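Local atomic coordinates of sp1 protein (Swine acute diarrhea syndrome coronavirus, PDB entry 6LPA), a protein that probably suppresses host gene expression, as alphacoronavirus nsp1 proteins do, and is associated with host-cell proliferation and evasion of immune defences. Residues A[4-8]-A[100-105]; A[58-64]-A[74-79]. All coordinates share one frame; numbering follows the deposited sequence.

Contact 1. Residues A[4-8]-A[100-105]; sequences NQLTL and EFQVIF
Leu-8 and Phe-101 form the tight half of this contact, where an aliphatic branch is laid on an aromatic face. Methyl CD1 of Leu-8 sits 3.9 Å from the centroid of the Phe-101 ring and 29° off its normal, a CH-pi contact that shifts toward the rim, where CD1 of Leu-8 comes within 3.4 Å of CD1 of Phe-101. The ring is swung beside its own backbone N (chi1 -61°), which carries it under the leucine; Phe-44 meets it from elsewhere in the chain. Leu-6, on the same face of the sheet, extends the apolar patch more thinly: its CD1 lies 4.1 Å from CG2 of Val-103 and 4.4 Å from CZ at the edge of the Phe-105 ring. Between the strands, Leu-6 and Phe-101 make an antiparallel hydrogen-bonded pair, each N reaching the other's O at 2.9 Å; the bond from Leu-6 N is almost straight.

The face bearing Thr-7 and Glu-100 is looser and exposed to solvent. Here OG1 of Thr-7 donates to OE1 of Glu-100 at 3.1 Å, approaching from above the carboxylate plane, 43° out of it, while the Gln-5 amide lies near the other carboxylate oxygen. Toward Asn-4 the regular pairing gives way to a CA-H...O contact, from CA of Asn-4 to O of Val-103 at 3.1 Å. An apolar side turned inward and a polar side turned to water are characteristic of strands in a beta barrel, consistent with the six-stranded barrel of coronavirus nsp1 proteins, in which strand 6-11 lies next to 96-104.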
loop_
_atom_site.group_PDB
_atom_site.type_symbol
_atom_site.label_atom_id
_atom_site.label_comp_id
_atom_site.label_asym_id
_atom_site.label_seq_id
_atom_site.Cartn_x
_atom_site.Cartn_y
_atom_site.Cartn_z
ATOM N N ASN A 4 13.359 15.270 -2.669
ATOM C CA ASN A 4 13.287 15.797 -1.309
ATOM C C ASN A 4 12.827 17.266 -1.301
ATOM O O ASN A 4 12.800 17.917 -0.250
ATOM C CB ASN A 4 14.636 15.651 -0.600
ATOM C CG ASN A 4 14.514 15.767 0.913
ATOM O OD1 ASN A 4 14.638 14.778 1.644
ATOM N ND2 ASN A 4 14.255 16.982 1.391
ATOM N N GLN A 5 12.476 17.777 -2.485
ATOM C CA GLN A 5 11.886 19.114 -2.626
ATOM C C GLN A 5 11.216 19.142 -4.002
ATOM O O GLN A 5 11.904 19.279 -5.016
ATOM C CB GLN A 5 12.927 20.210 -2.494
ATOM C CG GLN A 5 12.441 21.432 -1.744
ATOM C CD GLN A 5 11.600 22.369 -2.604
ATOM O OE1 GLN A 5 11.217 22.034 -3.729
ATOM N NE2 GLN A 5 11.315 23.559 -2.077
ATOM N N LEU A 6 9.886 19.013 -4.019
ATOM C CA LEU A 6 9.132 18.735 -5.239
ATOM C C LEU A 6 8.075 19.802 -5.492
ATOM O O LEU A 6 7.341 20.199 -4.579
ATOM C CB LEU A 6 8.433 17.366 -5.158
ATOM C CG LEU A 6 8.880 16.151 -5.974
ATOM C CD1 LEU A 6 7.960 14.946 -5.693
ATOM C CD2 LEU A 6 8.917 16.474 -7.467
ATOM N N THR A 7 7.982 20.240 -6.742
ATOM C CA THR A 7 6.852 21.038 -7.187
ATOM C C THR A 7 5.823 20.090 -7.796
ATOM O O THR A 7 6.106 19.390 -8.777
ATOM C CB THR A 7 7.285 22.114 -8.180
ATOM O OG1 THR A 7 8.289 22.933 -7.569
ATOM C CG2 THR A 7 6.103 22.992 -8.554
ATOM N N LEU A 8 4.647 20.040 -7.185
ATOM C CA LEU A 8 3.568 19.160 -7.602
ATOM C C LEU A 8 2.404 19.972 -8.145
ATOM O O LEU A 8 2.151 21.092 -7.698
ATOM C CB LEU A 8 3.082 18.304 -6.430
ATOM C CG LEU A 8 4.115 17.387 -5.776
ATOM C CD1 LEU A 8 3.502 16.685 -4.573
ATOM C CD2 LEU A 8 4.683 16.395 -6.779
ATOM N N GLU A 100 4.576 23.632 -3.385
ATOM C CA GLU A 100 5.861 23.112 -2.942
ATOM C C GLU A 100 5.683 22.121 -1.802
ATOM O O GLU A 100 5.046 22.437 -0.793
ATOM C CB GLU A 100 6.772 24.257 -2.497
ATOM C CG GLU A 100 8.198 24.054 -2.905
ATOM C CD GLU A 100 8.438 24.353 -4.374
ATOM O OE1 GLU A 100 7.455 24.614 -5.111
ATOM O OE2 GLU A 100 9.624 24.332 -4.787
ATOM N N PHE A 101 6.267 20.935 -1.959
ATOM C CA PHE A 101 6.176 19.870 -0.973
ATOM C C PHE A 101 7.569 19.331 -0.690
ATOM O O PHE A 101 8.493 19.483 -1.491
ATOM C CB PHE A 101 5.288 18.707 -1.445
ATOM C CG PHE A 101 3.866 19.091 -1.725
ATOM C CD1 PHE A 101 3.515 19.712 -2.920
ATOM C CD2 PHE A 101 2.871 18.812 -0.811
ATOM C CE1 PHE A 101 2.184 20.070 -3.181
ATOM C CE2 PHE A 101 1.551 19.157 -1.071
ATOM C CZ PHE A 101 1.212 19.786 -2.256
ATOM N N GLN A 102 7.703 18.649 0.440
ATOM C CA GLN A 102 8.921 17.911 0.743
ATOM C C GLN A 102 8.600 16.427 0.879
ATOM O O GLN A 102 7.785 16.039 1.728
ATOM C CB GLN A 102 9.584 18.470 1.996
ATOM C CG GLN A 102 10.661 19.466 1.616
ATOM C CD GLN A 102 11.005 20.401 2.734
ATOM O OE1 GLN A 102 10.160 20.721 3.575
ATOM N NE2 GLN A 102 12.254 20.859 2.753
ATOM N N VAL A 103 9.262 15.608 0.053
ATOM C CA VAL A 103 8.898 14.211 -0.189
ATOM C C VAL A 103 10.139 13.318 -0.180
ATOM O O VAL A 103 11.140 13.628 -0.836
ATOM C CB VAL A 103 8.169 14.040 -1.540
ATOM C CG1 VAL A 103 7.628 12.635 -1.662
ATOM C CG2 VAL A 103 7.064 15.084 -1.720
ATOM N N ILE A 104 10.051 12.187 0.517
ATOM C CA ILE A 104 11.026 11.106 0.417
ATOM C C ILE A 104 10.345 9.879 -0.198
ATOM O O ILE A 104 9.116 9.781 -0.257
ATOM C CB ILE A 104 11.637 10.745 1.787
ATOM C CG1 ILE A 104 11.676 11.958 2.706
ATOM C CG2 ILE A 104 13.044 10.176 1.616
ATOM C CD1 ILE A 104 12.031 11.609 4.118
ATOM N N PHE A 105 11.164 8.914 -0.623
ATOM C CA PHE A 105 10.675 7.623 -1.137
ATOM C C PHE A 105 11.361 6.440 -0.448
ATOM O O PHE A 105 11.146 5.279 -0.812
ATOM C CB PHE A 105 10.886 7.538 -2.652
ATOM C CG PHE A 105 10.612 8.827 -3.359
ATOM C CD1 PHE A 105 9.329 9.152 -3.760
ATOM C CD2 PHE A 105 11.634 9.735 -3.592
ATOM C CE1 PHE A 105 9.066 10.352 -4.400
ATOM C CE2 PHE A 105 11.376 10.938 -4.230
ATOM C CZ PHE A 105 10.085 11.246 -4.635
#

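Contact 2. Residues A[58-64]-A[74-79]; sequences PSDFVVA and YIATFG
The beta hairpin of strands 61-66 and 71-77 supplies this contact, a buried antiparallel pairing of two neighbouring strands, consistent with the six-stranded beta barrel of coronavirus nsp1, that illustrates how a hairpin can be extended beyond its last regular pair. Val-62 with Ala-76 and Ala-64 with Tyr-74 are the hydrogen-bonded pairs, each joined by two N-H...O bonds, while Val-63 faces Ile-75 as a non-hydrogen-bonded pair. Past Thr-77 the strands open into loops, yet backbone bonds continue: Phe-78 N gives to O of Asp-60 at 2.7 Å, and Gly-79 N reaches a lone pair of Pro-58 O.

On one face, CB of Ala-64 stands 4.2 Å from the Tyr-74 ring centroid, 20° off the normal. The tyrosine ring is brought over the alanine by a chi1 of 56°, which sets CG between the backbone N and the carbonyl carbon; its hydroxyl goes on to bond Glu-66. The CB methyls of Ala-64 and Ala-76 touch at 4.0 Å, and CG2 of Val-62 touches CB of Phe-78, whose ring packs edge-to-face on Trp-88. Phe-61 and Thr-77 are a non-hydrogen-bonded pair with diverging side chains, yet CG2 of Thr-77 lies over a face of the Phe-61 ring, 4.1 Å from its centroid. Ile-75 CG2 meets CD1 of that ring, and both residues pack on Ala-27 of helix 24-28.

Asp-60 OD1 forms a salt bridge with Arg-83 of the second subunit, while OD2 of the same aspartate accepts from Glu-57 N of its own chain. A water ties the loop to the strand end, donating to Pro-58 O at 3.2 Å and hydrogen-bonded to OG1 of Thr-77 at 2.7 Å.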
loop_
_atom_site.group_PDB
_atom_site.type_symbol
_atom_site.label_atom_id
_atom_site.label_comp_id
_atom_site.label_asym_id
_atom_site.label_seq_id
_atom_site.Cartn_x
_atom_site.Cartn_y
_atom_site.Cartn_z
ATOM N N PRO A 58 -11.560 2.259 -5.077
ATOM C CA PRO A 58 -10.794 2.032 -3.841
ATOM C C PRO A 58 -9.701 0.983 -3.989
ATOM O O PRO A 58 -8.662 1.074 -3.322
ATOM C CB PRO A 58 -11.879 1.597 -2.841
ATOM C CG PRO A 58 -13.115 2.212 -3.354
ATOM C CD PRO A 58 -13.015 2.173 -4.839
ATOM N N SER A 59 -9.894 -0.006 -4.860
ATOM C CA SER A 59 -8.874 -1.020 -5.096
ATOM C C SER A 59 -7.752 -0.544 -6.014
ATOM O O SER A 59 -6.735 -1.237 -6.138
ATOM C CB SER A 59 -9.527 -2.257 -5.703
ATOM O OG SER A 59 -10.300 -1.863 -6.818
ATOM N N ASP A 60 -7.905 0.603 -6.671
ATOM C CA ASP A 60 -6.898 1.036 -7.635
ATOM C C ASP A 60 -5.661 1.561 -6.920
ATOM O O ASP A 60 -5.754 2.249 -5.901
ATOM C CB ASP A 60 -7.472 2.115 -8.554
ATOM C CG ASP A 60 -8.401 1.540 -9.611
ATOM O OD1 ASP A 60 -8.155 0.396 -10.046
ATOM O OD2 ASP A 60 -9.387 2.215 -9.978
ATOM N N PHE A 61 -4.499 1.247 -7.471
ATOM C CA PHE A 61 -3.246 1.718 -6.909
ATOM C C PHE A 61 -2.942 3.131 -7.386
ATOM O O PHE A 61 -2.999 3.424 -8.586
ATOM C CB PHE A 61 -2.108 0.776 -7.289
ATOM C CG PHE A 61 -2.093 -0.472 -6.478
ATOM C CD1 PHE A 61 -1.640 -0.450 -5.167
ATOM C CD2 PHE A 61 -2.580 -1.656 -6.999
ATOM C CE1 PHE A 61 -1.646 -1.607 -4.405
ATOM C CE2 PHE A 61 -2.593 -2.812 -6.236
ATOM C CZ PHE A 61 -2.117 -2.787 -4.945
ATOM N N VAL A 62 -2.638 4.005 -6.435
ATOM C CA VAL A 62 -2.144 5.347 -6.717
ATOM C C VAL A 62 -0.890 5.545 -5.871
ATOM O O VAL A 62 -0.417 4.598 -5.228
ATOM C CB VAL A 62 -3.231 6.401 -6.427
ATOM C CG1 VAL A 62 -4.471 6.138 -7.285
ATOM C CG2 VAL A 62 -3.633 6.359 -4.981
ATOM N N VAL A 63 -0.315 6.753 -5.882
ATOM C CA VAL A 63 0.751 7.112 -4.952
ATOM C C VAL A 63 0.108 7.800 -3.763
ATOM O O VAL A 63 -0.702 8.722 -3.935
ATOM C CB VAL A 63 1.815 8.012 -5.610
ATOM C CG1 VAL A 63 2.720 8.644 -4.552
ATOM C CG2 VAL A 63 2.662 7.203 -6.600
ATOM N N ALA A 64 0.414 7.319 -2.564
ATOM C CA ALA A 64 -0.048 7.933 -1.329
ATOM C C ALA A 64 1.102 8.722 -0.717
ATOM O O ALA A 64 2.272 8.438 -0.970
ATOM C CB ALA A 64 -0.561 6.880 -0.334
ATOM N N TYR A 74 4.524 6.537 -1.424
ATOM C CA TYR A 74 4.619 5.112 -1.710
ATOM C C TYR A 74 3.374 4.715 -2.480
ATOM O O TYR A 74 2.394 5.458 -2.529
ATOM C CB TYR A 74 4.760 4.290 -0.428
ATOM C CG TYR A 74 3.644 4.530 0.571
ATOM C CD1 TYR A 74 3.671 5.635 1.413
ATOM C CD2 TYR A 74 2.578 3.650 0.683
ATOM C CE1 TYR A 74 2.665 5.865 2.323
ATOM C CE2 TYR A 74 1.550 3.875 1.599
ATOM C CZ TYR A 74 1.606 4.980 2.416
ATOM O OH TYR A 74 0.607 5.228 3.332
ATOM N N ILE A 75 3.419 3.539 -3.073
ATOM C CA ILE A 75 2.296 3.029 -3.849
ATOM C C ILE A 75 1.338 2.318 -2.907
ATOM O O ILE A 75 1.758 1.547 -2.040
ATOM C CB ILE A 75 2.795 2.109 -4.978
ATOM C CG1 ILE A 75 3.685 2.907 -5.911
ATOM C CG2 ILE A 75 1.629 1.514 -5.758
ATOM C CD1 ILE A 75 4.197 2.115 -7.119
ATOM N N ALA A 76 0.048 2.612 -3.053
ATOM C CA ALA A 76 -1.005 2.131 -2.165
ATOM C C ALA A 76 -2.338 2.240 -2.893
ATOM O O ALA A 76 -2.476 3.006 -3.856
ATOM C CB ALA A 76 -1.037 2.924 -0.845
ATOM N N THR A 77 -3.322 1.451 -2.448
ATOM C CA THR A 77 -4.656 1.593 -3.015
ATOM C C THR A 77 -5.243 2.937 -2.615
ATOM O O THR A 77 -4.964 3.457 -1.531
ATOM C CB THR A 77 -5.606 0.473 -2.548
ATOM O OG1 THR A 77 -5.717 0.486 -1.114
ATOM C CG2 THR A 77 -5.115 -0.913 -3.040
ATOM N N PHE A 78 -6.097 3.476 -3.496
ATOM C CA PHE A 78 -6.758 4.751 -3.237
ATOM C C PHE A 78 -7.597 4.681 -1.965
ATOM O O PHE A 78 -7.716 5.676 -1.235
ATOM C CB PHE A 78 -7.606 5.126 -4.466
ATOM C CG PHE A 78 -8.219 6.510 -4.428
ATOM C CD1 PHE A 78 -7.537 7.604 -3.881
ATOM C CD2 PHE A 78 -9.482 6.724 -4.983
ATOM C CE1 PHE A 78 -8.137 8.889 -3.861
ATOM C CE2 PHE A 78 -10.073 7.979 -4.969
ATOM C CZ PHE A 78 -9.398 9.072 -4.414
ATOM N N GLY A 79 -8.147 3.497 -1.663
ATOM C CA GLY A 79 -8.978 3.295 -0.490
ATOM C C GLY A 79 -8.233 3.048 0.816
ATOM O O GLY A 79 -8.846 3.128 1.882
HETATM O O HOH W 1 -8.220 -0.350 -0.520
#

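From the N terminus, residues 4-8 start the first strand, 6-11, and pair with 100-105, the last residues modelled, so contact 1 closes a loop of 91 residues around nearly the whole domain. Contact 2 is nested within that loop: strand 61-66 turns back after only a few residues and pairs with 71-77. The two do not touch, their centres being about 18 Å apart and on opposite sides of the chain's centre. They nevertheless share one sheet, because strand 96-104 runs parallel beside 71-77. Contact 1 thus ties together the two ends of the modelled chain, and contact 2 joins the next two strands beyond 96-104, namely 71-77 and 61-66.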